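Local coordinates for fiber protein 2 (PDB 2VTW), which forms, as a homotrimer, the short fibre of fowl adenovirus 1, whose C-terminal head, the part described here, probably attaches the virion to its host-cell receptor, at residues F7-I12 / G31-Q36; T55-R60 / G177-T182. All coordinates share one frame; numbering follows the deposited sequence.

Contact 1. Residues F7-I12 / G31-Q36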
# COMPACT_ATOMS: atom_id res chain seq x y z
N PHE A 7 -18.81 2.62 0.56
CA PHE A 7 -19.57 1.85 1.55
C PHE A 7 -18.89 1.95 2.94
O PHE A 7 -17.65 1.90 3.04
CB PHE A 7 -19.66 0.38 1.11
CG PHE A 7 -20.32 -0.53 2.11
CD1 PHE A 7 -21.67 -0.35 2.47
CD2 PHE A 7 -19.63 -1.60 2.67
CE1 PHE A 7 -22.28 -1.21 3.37
CE2 PHE A 7 -20.24 -2.47 3.58
CZ PHE A 7 -21.57 -2.27 3.92
N THR A 8 -19.69 2.12 4.00
CA THR A 8 -19.23 2.21 5.38
C THR A 8 -20.06 1.27 6.24
O THR A 8 -21.29 1.24 6.13
CB THR A 8 -19.37 3.62 5.95
OG1 THR A 8 -18.72 4.54 5.06
CG2 THR A 8 -18.74 3.75 7.35
N SER A 9 -19.40 0.51 7.10
CA SER A 9 -20.08 -0.38 8.02
C SER A 9 -19.29 -0.50 9.31
O SER A 9 -18.08 -0.32 9.31
CB SER A 9 -20.24 -1.76 7.40
OG SER A 9 -20.89 -2.66 8.28
N GLY A 10 -19.98 -0.83 10.39
CA GLY A 10 -19.33 -1.06 11.69
C GLY A 10 -19.49 0.17 12.54
O GLY A 10 -20.26 1.04 12.18
N THR A 11 -18.73 0.24 13.65
CA THR A 11 -18.79 1.39 14.58
C THR A 11 -17.56 2.27 14.51
O THR A 11 -16.43 1.81 14.71
CB THR A 11 -18.96 0.95 16.08
OG1 THR A 11 -18.05 -0.13 16.39
CG2 THR A 11 -20.40 0.54 16.34
N ILE A 12 -17.81 3.55 14.27
CA ILE A 12 -16.79 4.59 14.19
C ILE A 12 -15.83 4.60 15.39
O ILE A 12 -14.67 4.96 15.24
CB ILE A 12 -17.45 5.99 14.01
CG1 ILE A 12 -16.45 7.01 13.44
CG2 ILE A 12 -18.04 6.46 15.35
CD1 ILE A 12 -17.08 8.09 12.56
N GLY A 31 -15.55 -9.28 17.80
CA GLY A 31 -14.74 -8.07 17.78
C GLY A 31 -15.52 -6.97 17.12
O GLY A 31 -16.48 -7.25 16.41
N SER A 32 -15.13 -5.72 17.38
CA SER A 32 -15.70 -4.57 16.69
C SER A 32 -14.87 -4.28 15.44
O SER A 32 -13.74 -4.76 15.30
CB SER A 32 -15.72 -3.36 17.61
OG SER A 32 -16.20 -3.75 18.90
N TYR A 33 -15.42 -3.50 14.52
CA TYR A 33 -14.71 -3.18 13.29
C TYR A 33 -15.25 -1.89 12.74
O TYR A 33 -16.38 -1.48 13.06
CB TYR A 33 -14.84 -4.32 12.26
CG TYR A 33 -16.24 -4.42 11.71
CD1 TYR A 33 -16.64 -3.60 10.66
CD2 TYR A 33 -17.19 -5.26 12.29
CE1 TYR A 33 -17.94 -3.64 10.17
CE2 TYR A 33 -18.53 -5.30 11.81
CZ TYR A 33 -18.87 -4.48 10.74
OH TYR A 33 -20.14 -4.46 10.22
N PHE A 34 -14.44 -1.22 11.94
CA PHE A 34 -14.92 -0.16 11.12
C PHE A 34 -14.34 -0.35 9.71
O PHE A 34 -13.12 -0.42 9.54
CB PHE A 34 -14.54 1.17 11.72
CG PHE A 34 -15.31 2.32 11.16
CD1 PHE A 34 -16.70 2.28 11.06
CD2 PHE A 34 -14.67 3.45 10.72
CE1 PHE A 34 -17.42 3.33 10.55
CE2 PHE A 34 -15.40 4.52 10.20
CZ PHE A 34 -16.78 4.43 10.11
N LEU A 35 -15.25 -0.45 8.74
CA LEU A 35 -14.96 -0.80 7.34
C LEU A 35 -15.39 0.35 6.45
O LEU A 35 -16.55 0.77 6.50
CB LEU A 35 -15.75 -2.06 6.97
CG LEU A 35 -15.76 -2.50 5.50
CD1 LEU A 35 -14.31 -2.81 5.05
CD2 LEU A 35 -16.68 -3.74 5.31
N GLN A 36 -14.46 0.91 5.68
CA GLN A 36 -14.76 2.01 4.77
C GLN A 36 -14.13 1.62 3.44
O GLN A 36 -12.91 1.46 3.37
CB GLN A 36 -14.17 3.31 5.28
CG GLN A 36 -14.87 3.85 6.56
CD GLN A 36 -14.13 4.99 7.22
OE1 GLN A 36 -13.15 4.75 7.92
NE2 GLN A 36 -14.58 6.22 6.98
O HOH W 1 -17.24 6.80 5.62
O HOH W 2 -18.19 -2.71 15.44

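Contact 2. Residues T55-R60 / G177-T182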
# COMPACT_ATOMS: atom_id res chain seq x y z
N THR A 55 -13.01 -8.80 27.46
CA THR A 55 -14.25 -8.81 28.23
C THR A 55 -15.52 -8.86 27.37
O THR A 55 -16.61 -9.06 27.92
CB THR A 55 -14.35 -7.61 29.23
OG1 THR A 55 -14.61 -6.39 28.52
CG2 THR A 55 -13.05 -7.49 30.08
N THR A 56 -15.42 -8.68 26.06
CA THR A 56 -16.61 -8.78 25.19
C THR A 56 -16.45 -9.74 23.99
O THR A 56 -17.33 -9.82 23.14
CB THR A 56 -17.07 -7.38 24.69
OG1 THR A 56 -16.07 -6.82 23.82
CG2 THR A 56 -17.33 -6.46 25.86
N MET A 57 -15.36 -10.51 23.96
CA MET A 57 -15.05 -11.38 22.82
C MET A 57 -15.62 -12.79 22.98
O MET A 57 -15.70 -13.55 22.01
CB MET A 57 -13.52 -11.41 22.55
CG MET A 57 -12.70 -12.24 23.51
SD MET A 57 -10.90 -12.08 23.36
CE MET A 57 -10.53 -13.32 22.12
N GLY A 58 -15.99 -13.16 24.21
CA GLY A 58 -16.56 -14.46 24.50
C GLY A 58 -15.57 -15.46 25.05
O GLY A 58 -14.46 -15.11 25.41
N THR A 59 -15.99 -16.72 25.06
CA THR A 59 -15.31 -17.80 25.79
C THR A 59 -14.03 -18.25 25.13
O THR A 59 -14.02 -18.64 23.95
CB THR A 59 -16.27 -19.05 25.98
OG1 THR A 59 -17.36 -18.70 26.86
CG2 THR A 59 -15.52 -20.27 26.57
N ARG A 60 -12.94 -18.22 25.88
CA ARG A 60 -11.68 -18.73 25.38
C ARG A 60 -11.41 -20.08 26.00
O ARG A 60 -10.97 -20.17 27.15
CB ARG A 60 -10.54 -17.73 25.63
CG ARG A 60 -10.67 -16.48 24.74
CD ARG A 60 -9.66 -15.43 25.07
NE ARG A 60 -9.99 -14.70 26.29
CZ ARG A 60 -9.16 -13.88 26.92
NH1 ARG A 60 -7.94 -13.66 26.44
NH2 ARG A 60 -9.54 -13.27 28.04
N GLY A 177 -1.49 -14.50 23.06
CA GLY A 177 -2.09 -13.82 24.20
C GLY A 177 -3.57 -13.48 24.08
O GLY A 177 -4.30 -13.53 25.08
N LEU A 178 -4.00 -13.10 22.88
CA LEU A 178 -5.39 -12.73 22.63
C LEU A 178 -6.37 -13.84 23.01
O LEU A 178 -7.50 -13.55 23.37
CB LEU A 178 -5.58 -12.33 21.16
CG LEU A 178 -6.93 -11.76 20.71
CD1 LEU A 178 -7.36 -10.54 21.51
CD2 LEU A 178 -6.90 -11.43 19.21
N PHE A 179 -5.92 -15.09 22.91
CA PHE A 179 -6.79 -16.27 23.10
C PHE A 179 -6.46 -17.09 24.36
O PHE A 179 -6.99 -18.18 24.55
CB PHE A 179 -6.74 -17.13 21.83
CG PHE A 179 -7.11 -16.35 20.60
CD1 PHE A 179 -8.39 -15.82 20.47
CD2 PHE A 179 -6.16 -16.06 19.62
CE1 PHE A 179 -8.74 -15.07 19.39
CE2 PHE A 179 -6.50 -15.31 18.52
CZ PHE A 179 -7.79 -14.80 18.40
N ASN A 180 -5.58 -16.55 25.20
CA ASN A 180 -5.26 -17.12 26.50
C ASN A 180 -6.16 -16.47 27.54
O ASN A 180 -6.07 -15.25 27.76
CB ASN A 180 -3.77 -16.93 26.82
CG ASN A 180 -3.38 -17.51 28.17
OD1 ASN A 180 -4.00 -17.21 29.17
ND2 ASN A 180 -2.35 -18.35 28.19
N PRO A 181 -7.04 -17.27 28.20
CA PRO A 181 -8.07 -16.72 29.11
C PRO A 181 -7.54 -16.01 30.36
O PRO A 181 -8.29 -15.28 31.02
CB PRO A 181 -8.92 -17.95 29.49
CG PRO A 181 -8.04 -19.14 29.24
CD PRO A 181 -7.08 -18.75 28.13
N THR A 182 -6.26 -16.19 30.68
CA THR A 182 -5.67 -15.50 31.84
C THR A 182 -5.15 -14.10 31.48
O THR A 182 -4.88 -13.30 32.38
CB THR A 182 -4.56 -16.35 32.49
OG1 THR A 182 -3.42 -16.44 31.63
CG2 THR A 182 -5.08 -17.77 32.78
O HOH W 3 -11.40 -15.13 29.78

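Contact 1. Residues F7-I12 / G31-Q36
Ser9 OG lies 2.8 Å from Tyr33 OH, at the edge and in the plane of the tyrosine ring, and both hydroxyls also bond to the backbone of Gly89, Ser9 to its O and Tyr33 to its N. With CG between its backbone N and carbonyl carbon (chi1 70°), Tyr33 turns its ring back against the neighbouring strand, where Tyr33 CE1 comes 3.3 Å from Gly10 CA. Ser9 and Leu35 form a hydrogen-bonded antiparallel pair, Ser9 N to Leu35 O and Leu35 N to Ser9 O both measuring 2.9 Å. Beyond it Thr11 N reaches Tyr33 O at 3.0 Å, a less straight bond (140° at the hydrogen) made where strand 4-23 is interrupted after Gly10. Phe34 is turned to the other side. Ile12 CA sits over the centre of its ring as a CH-pi contact, 3.8 Å from the Phe34 centroid, and Thr8 CG2 meets Phe34 CZ obliquely at 3.5 Å. One water joins Thr8 OG1 to Gln36 NE2; another joins Tyr33 N to Thr11 OG1, which also bonds to Ser15 N. The pairing belongs to the hairpin of strands 4-23 and 28-40; strand 43-53 flanks 28-40, strand 92-94 pairs with 4-23, and Gln36 packs on Pro197 of a second subunit.

Contact 2. Residues T55-R60 / G177-T182
Arg60 lays its side chain along the turn formed by residues 177-180 and on to Pro181, and it supplies most of the contact from its own segment. Arg60 NH1 donates to Leu178 O at 3.1 Å, a bent bond (136° at the hydrogen) that meets the carbonyl from above its plane, and it bonds as well to Val183 O. A bend at chi3 (-76°) folds the guanidinium back so that Pro181 CA stands over the centre of one face, 3.7 Å above the plane. The tight part is where Arg60 CD comes 3.6 Å from Phe179 CA and Met57 CE sits 3.7 Å from Phe179 CD1. Met57 and Leu178 both lean on Val52, while the Phe179 ring meets Phe29 edge to face. Toward solvent the packing thins: a water bridges Arg60 NH2 and Pro181 O by two weak bonds, the second 3.4 Å long. Nearby, Asn180 OD1 closes an Asx turn by accepting from Thr182 N at 2.9 Å, and it also accepts a hydrogen bond from Thr182 OG1. The loops are joined mainly by Arg60, whose positive charge the carbonyl dipoles of Leu178 and Val183 probably help to stabilise, beside a small apolar patch of Met57, Leu178 and Phe179.

In the fold
Contact 1 lies about 10 Å from the centre of the chain and contact 2 about 19 Å; their own centres are 22 Å apart, and their nearest atoms, about 5 Å apart, do not touch. Contact 1 is regular sheet pairing between consecutive strands, whereas contact 2 brings together two loops 117 residues apart in sequence, one after strand 43-53 and one before strand 185-197, strands that themselves pair. Strand 43-53 also connects the sites, since it flanks the 31-36 strand and leads into 55-60. Both are only partly buried. Reciprocal backbone bonds and aromatic packing dominate 7-12 / 31-36; a single arginine and a methionine serve 55-60 / 177-182, which no other subunit touches.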